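Pilotin OutS (Dickeya dadantii, PDB 3UTK) is an outer-membrane lipoprotein that interacts with the secretin OutD and is required for type II secretion of pectate lyases and cellulases across the outer membrane. Local coordinates at residues V77-Q82 / T123-A128; S45-L50 / K83-G88; K55-Q60 / S64-D69. All blocks are in the same frame, centred on the assembly; numbering follows the deposited sequence.

Contact 1 of 3, residues V77-Q82 / T123-A128; sequences VNVAVQ and TPFLDA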
# COMPACT_ATOMS: atom_id res chain seq x y z
N VAL A 77 3.61 -7.72 -3.10
CA VAL A 77 3.69 -9.13 -3.46
C VAL A 77 4.92 -9.78 -2.80
O VAL A 77 4.82 -10.88 -2.26
CB VAL A 77 3.69 -9.34 -4.98
CG1 VAL A 77 3.98 -10.79 -5.33
CG2 VAL A 77 2.34 -8.91 -5.57
N ASN A 78 6.05 -9.08 -2.80
CA ASN A 78 7.27 -9.60 -2.18
C ASN A 78 7.12 -9.83 -0.68
O ASN A 78 7.57 -10.85 -0.15
CB ASN A 78 8.47 -8.70 -2.46
CG ASN A 78 9.03 -8.90 -3.86
OD1 ASN A 78 8.54 -9.72 -4.63
ND2 ASN A 78 10.06 -8.13 -4.20
N VAL A 79 6.52 -8.87 0.00
CA VAL A 79 6.21 -9.04 1.42
C VAL A 79 5.33 -10.28 1.63
O VAL A 79 5.57 -11.07 2.54
CB VAL A 79 5.52 -7.79 1.99
CG1 VAL A 79 4.93 -8.08 3.37
CG2 VAL A 79 6.51 -6.64 2.05
N ALA A 80 4.33 -10.46 0.77
CA ALA A 80 3.46 -11.64 0.84
C ALA A 80 4.27 -12.93 0.71
O ALA A 80 4.05 -13.89 1.46
CB ALA A 80 2.37 -11.57 -0.23
N VAL A 81 5.20 -12.96 -0.23
CA VAL A 81 6.05 -14.14 -0.42
C VAL A 81 6.89 -14.40 0.82
O VAL A 81 7.03 -15.55 1.26
CB VAL A 81 6.93 -14.01 -1.67
CG1 VAL A 81 7.96 -15.15 -1.73
CG2 VAL A 81 6.07 -14.03 -2.93
N GLN A 82 7.41 -13.33 1.42
CA GLN A 82 8.25 -13.46 2.61
C GLN A 82 7.44 -13.93 3.82
O GLN A 82 8.00 -14.49 4.77
CB GLN A 82 8.96 -12.14 2.91
CG GLN A 82 9.95 -11.74 1.82
CD GLN A 82 10.61 -10.41 2.07
OE1 GLN A 82 10.20 -9.66 2.95
NE2 GLN A 82 11.65 -10.11 1.30
N THR A 123 7.11 3.28 7.75
CA THR A 123 8.54 3.02 7.53
C THR A 123 8.92 1.58 7.11
O THR A 123 9.70 1.40 6.18
CB THR A 123 9.40 3.44 8.74
OG1 THR A 123 9.16 4.82 9.04
CG2 THR A 123 10.87 3.24 8.43
N PRO A 124 8.40 0.56 7.81
CA PRO A 124 8.80 -0.80 7.42
C PRO A 124 8.45 -1.16 5.97
O PRO A 124 9.23 -1.83 5.28
CB PRO A 124 8.04 -1.69 8.41
CG PRO A 124 7.82 -0.81 9.60
CD PRO A 124 7.59 0.56 9.04
N PHE A 125 7.29 -0.71 5.49
CA PHE A 125 6.90 -1.01 4.12
C PHE A 125 7.71 -0.17 3.13
O PHE A 125 8.14 -0.67 2.10
CB PHE A 125 5.40 -0.82 3.92
CG PHE A 125 4.89 -1.37 2.62
CD1 PHE A 125 4.91 -2.73 2.37
CD2 PHE A 125 4.40 -0.53 1.63
CE1 PHE A 125 4.44 -3.24 1.17
CE2 PHE A 125 3.93 -1.02 0.43
CZ PHE A 125 3.95 -2.38 0.20
N LEU A 126 7.94 1.10 3.46
CA LEU A 126 8.75 1.94 2.58
C LEU A 126 10.19 1.42 2.51
O LEU A 126 10.84 1.48 1.46
CB LEU A 126 8.73 3.41 3.02
CG LEU A 126 7.34 4.03 3.21
CD1 LEU A 126 7.44 5.51 3.54
CD2 LEU A 126 6.44 3.81 1.99
N ASP A 127 10.70 0.89 3.62
CA ASP A 127 12.03 0.28 3.62
C ASP A 127 12.11 -0.91 2.66
O ASP A 127 13.10 -1.10 1.94
CB ASP A 127 12.41 -0.18 5.03
CG ASP A 127 12.93 0.96 5.90
OD1 ASP A 127 13.04 2.10 5.41
OD2 ASP A 127 13.23 0.70 7.09
N ALA A 128 11.05 -1.72 2.66
CA ALA A 128 10.97 -2.89 1.79
C ALA A 128 10.99 -2.48 0.32
O ALA A 128 11.47 -3.20 -0.55
CB ALA A 128 9.71 -3.68 2.09
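The backbones of the two helical segments, 77-82 and 123-128, come nearest at Val79 and Ala128, whose CA atoms are 7.8 Å apart. Both segments are helical throughout, with regular i to i+4 backbone bonds inside each, such as Val81 N to Val77 O. No hydrogen bond passes between them. The contact is small and purely apolar, burying 85 Å² in total.

One methyl group carries it. CG2 of Val79 meets Phe125 and Ala128 together. Val79 has CG1 anti to its backbone N (chi1 168°), which leaves CG2 beside that N and turned to the other helix. Val79 CG2 lies 4.1 Å from Phe125 CE1. It comes in at the edge of the ring, near the ring plane, so this is not a stack on the face. The second touch is looser, with Val79 CG2 4.4 Å from Ala128 CB. Ala128 and Val79 both direct CB to the opposite helix. Phe125 does not, but its long side chain swings the ring into reach, with CG anti to the backbone N (chi1 -168°). Phe125 is buried; the other two residues are partly exposed.

The Phe125 side chain also packs on Thr75 and Ala76, earlier in the same helix 69-82, and on Leu50 and Ser54 of helix 40-60. Ala128 also rests on Thr75. The C-terminal helix 123-131 is thus packed against helix 69-82, and Phe125 touches both helix 69-82 and helix 40-60.

Contact 2 of 3, residues S45-L50 / K83-G88; sequences SQLASL and KGWDTG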
# COMPACT_ATOMS: atom_id res chain seq x y z
N SER A 45 -6.74 -7.92 1.33
CA SER A 45 -7.16 -6.63 1.88
C SER A 45 -6.01 -5.91 2.57
O SER A 45 -5.91 -4.68 2.51
CB SER A 45 -8.29 -6.84 2.88
OG SER A 45 -9.49 -7.17 2.21
N GLN A 46 -5.16 -6.67 3.23
CA GLN A 46 -4.04 -6.09 3.96
C GLN A 46 -3.01 -5.50 3.00
O GLN A 46 -2.51 -4.40 3.22
CB GLN A 46 -3.39 -7.12 4.89
CG GLN A 46 -4.25 -7.47 6.10
CD GLN A 46 -3.53 -8.28 7.16
OE1 GLN A 46 -2.34 -8.59 7.03
NE2 GLN A 46 -4.25 -8.63 8.22
N LEU A 47 -2.69 -6.24 1.94
CA LEU A 47 -1.72 -5.76 0.95
C LEU A 47 -2.25 -4.53 0.22
O LEU A 47 -1.49 -3.58 -0.02
CB LEU A 47 -1.39 -6.86 -0.06
CG LEU A 47 -0.78 -8.12 0.56
CD1 LEU A 47 -0.53 -9.17 -0.52
CD2 LEU A 47 0.50 -7.78 1.29
N ALA A 48 -3.53 -4.55 -0.12
CA ALA A 48 -4.15 -3.45 -0.86
C ALA A 48 -4.12 -2.18 -0.03
O ALA A 48 -3.93 -1.09 -0.57
CB ALA A 48 -5.59 -3.80 -1.27
N SER A 49 -4.30 -2.33 1.27
CA SER A 49 -4.23 -1.21 2.19
C SER A 49 -2.84 -0.56 2.20
O SER A 49 -2.71 0.66 2.26
CB SER A 49 -4.64 -1.65 3.60
OG SER A 49 -4.44 -0.60 4.54
N LEU A 50 -1.80 -1.39 2.15
CA LEU A 50 -0.42 -0.89 2.15
C LEU A 50 -0.13 -0.18 0.83
O LEU A 50 0.48 0.87 0.80
CB LEU A 50 0.57 -2.04 2.36
CG LEU A 50 0.68 -2.61 3.78
CD1 LEU A 50 1.50 -3.91 3.78
CD2 LEU A 50 1.30 -1.60 4.73
N LYS A 83 6.13 -13.70 3.79
CA LYS A 83 5.26 -14.19 4.86
C LYS A 83 4.80 -15.62 4.63
O LYS A 83 4.14 -16.21 5.49
CB LYS A 83 4.04 -13.27 5.03
CG LYS A 83 4.39 -11.84 5.39
CD LYS A 83 3.13 -11.04 5.67
CE LYS A 83 2.57 -11.36 7.04
NZ LYS A 83 3.43 -10.83 8.13
N GLY A 84 5.14 -16.18 3.47
CA GLY A 84 4.73 -17.53 3.12
C GLY A 84 3.33 -17.62 2.55
O GLY A 84 2.75 -18.70 2.47
N TRP A 85 2.77 -16.49 2.14
CA TRP A 85 1.41 -16.47 1.62
C TRP A 85 1.32 -16.94 0.17
O TRP A 85 2.30 -16.86 -0.57
CB TRP A 85 0.82 -15.06 1.76
CG TRP A 85 0.58 -14.64 3.18
CD1 TRP A 85 0.69 -15.42 4.30
CD2 TRP A 85 0.18 -13.34 3.63
NE1 TRP A 85 0.38 -14.68 5.41
CE2 TRP A 85 0.06 -13.40 5.03
CE3 TRP A 85 -0.10 -12.13 2.98
CZ2 TRP A 85 -0.32 -12.30 5.80
CZ3 TRP A 85 -0.47 -11.04 3.74
CH2 TRP A 85 -0.58 -11.13 5.13
N ASP A 86 0.15 -17.42 -0.22
CA ASP A 86 -0.09 -17.86 -1.59
C ASP A 86 -0.44 -16.68 -2.50
O ASP A 86 -1.55 -16.14 -2.44
CB ASP A 86 -1.20 -18.91 -1.63
CG ASP A 86 -1.42 -19.47 -3.02
OD1 ASP A 86 -0.59 -19.19 -3.91
OD2 ASP A 86 -2.41 -20.21 -3.22
N THR A 87 0.51 -16.29 -3.34
CA THR A 87 0.34 -15.12 -4.19
C THR A 87 -0.35 -15.48 -5.50
O THR A 87 -0.41 -14.68 -6.44
CB THR A 87 1.69 -14.42 -4.46
OG1 THR A 87 2.33 -14.14 -3.21
CG2 THR A 87 1.49 -13.11 -5.20
N GLY A 88 -0.87 -16.70 -5.56
CA GLY A 88 -1.67 -17.12 -6.69
C GLY A 88 -3.10 -16.63 -6.54
O GLY A 88 -3.78 -16.38 -7.54
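The Trp85 ring meets helix 40-60 with its six-membered end. At the edge, near the ring plane, sits the side-chain oxygen of Gln46. Gln46 OE1 is 3.6 Å from Trp85 CH2, an oxygen facing an aromatic C-H with no hydrogen bond between the residues. The Gln46 amide is turned 58° from the ring plane, and the two side chains cross at about a right angle. Lys83 CD lies over one ring face, 3.6 Å above the plane and offset toward the rim. Part of one face is thus met by the aliphatic lysine chain.

Leu47 makes the apolar touch, with its CD2 4.2 Å from Trp85 CZ3. Leu47 is buried and Gln46 exposed; Trp85 is partly exposed.

Just before Trp85, Gly84 has positive phi (82°) and closes helix 69-82 in a Schellman motif, which turns the chain. After Trp85, Gly88 N donates to Asp86 OD1 at 3.0 Å in an Asx turn, meeting OD1 from above the carboxylate plane, 59° out of it.

Tyr90 packs on both Trp85 and Leu47, and Leu47 also meets Leu93 and Ala80. The contact therefore ties the loop between helices 69-82 and 94-106 to helix 40-60.

Contact 3 of 3, residues K55-Q60 / S64-D69; sequences KYLRVQ and SDLPDD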
# COMPACT_ATOMS: atom_id res chain seq x y z
N LYS A 55 0.53 4.91 -2.19
CA LYS A 55 0.18 5.84 -3.27
C LYS A 55 -0.29 7.17 -2.67
O LYS A 55 0.01 8.24 -3.21
CB LYS A 55 -0.90 5.24 -4.19
CG LYS A 55 -1.29 6.16 -5.35
CD LYS A 55 -2.25 5.49 -6.33
CE LYS A 55 -2.51 6.40 -7.52
NZ LYS A 55 -3.15 5.68 -8.66
N TYR A 56 -1.03 7.11 -1.57
CA TYR A 56 -1.47 8.33 -0.89
C TYR A 56 -0.25 9.18 -0.48
O TYR A 56 -0.25 10.40 -0.64
CB TYR A 56 -2.35 7.99 0.33
CG TYR A 56 -3.00 9.19 0.97
CD1 TYR A 56 -2.28 10.01 1.84
CD2 TYR A 56 -4.33 9.50 0.73
CE1 TYR A 56 -2.88 11.11 2.43
CE2 TYR A 56 -4.93 10.60 1.31
CZ TYR A 56 -4.20 11.40 2.16
OH TYR A 56 -4.80 12.50 2.74
N LEU A 57 0.80 8.54 0.01
CA LEU A 57 1.98 9.30 0.40
C LEU A 57 2.62 9.94 -0.82
O LEU A 57 2.98 11.11 -0.80
CB LEU A 57 3.00 8.42 1.13
CG LEU A 57 2.69 8.03 2.58
CD1 LEU A 57 3.72 7.02 3.13
CD2 LEU A 57 2.65 9.26 3.49
N ARG A 58 2.77 9.17 -1.90
CA ARG A 58 3.44 9.70 -3.08
C ARG A 58 2.65 10.86 -3.68
O ARG A 58 3.22 11.90 -4.00
CB ARG A 58 3.64 8.61 -4.15
CG ARG A 58 4.54 9.05 -5.31
CD ARG A 58 4.56 8.01 -6.43
NE ARG A 58 3.30 8.00 -7.16
CZ ARG A 58 2.55 6.93 -7.37
NH1 ARG A 58 2.93 5.74 -6.90
NH2 ARG A 58 1.41 7.04 -8.04
N VAL A 59 1.34 10.68 -3.84
CA VAL A 59 0.54 11.65 -4.58
C VAL A 59 0.05 12.82 -3.72
O VAL A 59 0.14 13.98 -4.13
CB VAL A 59 -0.66 10.97 -5.28
CG1 VAL A 59 -1.53 12.01 -5.98
CG2 VAL A 59 -0.16 9.91 -6.27
N GLN A 60 -0.46 12.51 -2.53
CA GLN A 60 -1.06 13.54 -1.67
C GLN A 60 -0.03 14.19 -0.75
O GLN A 60 -0.17 15.35 -0.36
CB GLN A 60 -2.21 12.95 -0.84
CG GLN A 60 -3.29 12.25 -1.67
CD GLN A 60 -3.99 13.19 -2.64
OE1 GLN A 60 -4.22 12.84 -3.80
NE2 GLN A 60 -4.34 14.37 -2.16
N SER A 64 7.85 12.13 -3.17
CA SER A 64 8.33 11.85 -4.51
C SER A 64 9.53 10.92 -4.54
O SER A 64 10.04 10.60 -5.62
CB SER A 64 8.65 13.15 -5.23
OG SER A 64 9.68 13.84 -4.55
N ASP A 65 9.98 10.50 -3.36
CA ASP A 65 11.03 9.48 -3.26
C ASP A 65 10.45 8.08 -3.46
O ASP A 65 11.19 7.11 -3.64
CB ASP A 65 11.78 9.57 -1.91
CG ASP A 65 10.84 9.53 -0.70
OD1 ASP A 65 9.79 10.22 -0.70
OD2 ASP A 65 11.17 8.81 0.27
N LEU A 66 9.13 7.98 -3.43
CA LEU A 66 8.47 6.69 -3.62
C LEU A 66 8.24 6.41 -5.10
O LEU A 66 8.05 7.34 -5.90
CB LEU A 66 7.14 6.64 -2.83
CG LEU A 66 7.27 6.88 -1.33
CD1 LEU A 66 5.94 6.63 -0.65
CD2 LEU A 66 8.33 5.98 -0.71
N PRO A 67 8.26 5.13 -5.49
CA PRO A 67 8.17 4.69 -6.89
C PRO A 67 6.74 4.57 -7.39
O PRO A 67 5.79 4.88 -6.66
CB PRO A 67 8.83 3.31 -6.84
CG PRO A 67 8.45 2.80 -5.49
CD PRO A 67 8.51 4.00 -4.57
N ASP A 68 6.59 4.11 -8.63
CA ASP A 68 5.28 4.04 -9.27
C ASP A 68 4.41 2.91 -8.71
O ASP A 68 4.89 2.08 -7.94
CB ASP A 68 5.44 3.89 -10.79
CG ASP A 68 6.28 2.70 -11.18
OD1 ASP A 68 5.95 1.58 -10.74
OD2 ASP A 68 7.28 2.87 -11.91
N ASP A 69 3.14 2.91 -9.08
CA ASP A 69 2.18 1.93 -8.56
C ASP A 69 2.65 0.50 -8.80
O ASP A 69 2.47 -0.37 -7.94
CB ASP A 69 0.80 2.13 -9.21
CG ASP A 69 0.18 3.48 -8.88
OD1 ASP A 69 0.73 4.23 -8.03
OD2 ASP A 69 -0.87 3.80 -9.48
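A helical hairpin is closed here by salt bridges: Lys55 and Arg58, near the end of helix 40-60, meet Asp69, the first residue of helix 69-82. Segment 64-69 holds the last part of the connection and the start of the second helix.

The Asp69 carboxylate is shared. Arg58 holds OD1 end-on with two nitrogens, both aimed at that single atom. Arg58 NH1 and Arg58 NH2 each lie 2.9 Å from Asp69 OD1, which sits in the guanidinium plane. This is therefore not the paired two-oxygen bridge, and the two planes are 36° apart. The other oxygen goes to lysine: Lys55 NZ is 3.1 Å from Asp69 OD2, on its syn side. The extended Lys55 chain crosses Asp69 obliquely, with Lys55 CE 3.6 Å from Asp69 OD2. Lys55 NZ has a second salt bridge, to Glu98 OE1.

Arg58 also binds the loop backbone. NH1 of Arg58 donates to Pro67 O at 3.0 Å, on a lone pair in the carbonyl plane. A bend at chi3 (73°) brings the guanidinium over to Pro67 and Asp69, while Arg58 CD passes 3.6 Å from Leu66 O. These bonds fix the position of the guanidinium.

On the inner side, Leu57 CB touches Leu66 CD1 at 3.9 Å. Both leucines pack on Leu126 of helix 123-131, and Pro67 meets Met129 there.

Asp68 OD1 accepts from Thr71 N. This is a side-chain N-cap at the start of helix 69-82, in the connection between two helices that run in roughly opposite directions, consistent with the nested alpha-helical hairpins of this pilotin fold.

How the contacts relate
Contacts 2 and 3 both use helix 40-60, on opposite sides of the chain centre, about 20 Å apart between their centres. Helix 69-82 links all three: contact 3 ends at its start, contact 1 uses its last turns, and contact 2 takes the loop that follows. Contacts 1 and 2 are small, partly buried and without hydrogen bonds between segments. Contact 3 lies at the surface, buries more area and is mainly polar, with salt bridges, a hydrogen bond to a backbone carbonyl and one leucine pair. Contacts 1 and 2 touch through a probable hydrogen bond from Trp85 N to Ala80 O and the packing of Val77 and Val81 on Thr87. Contacts 1 and 3 join through Leu126.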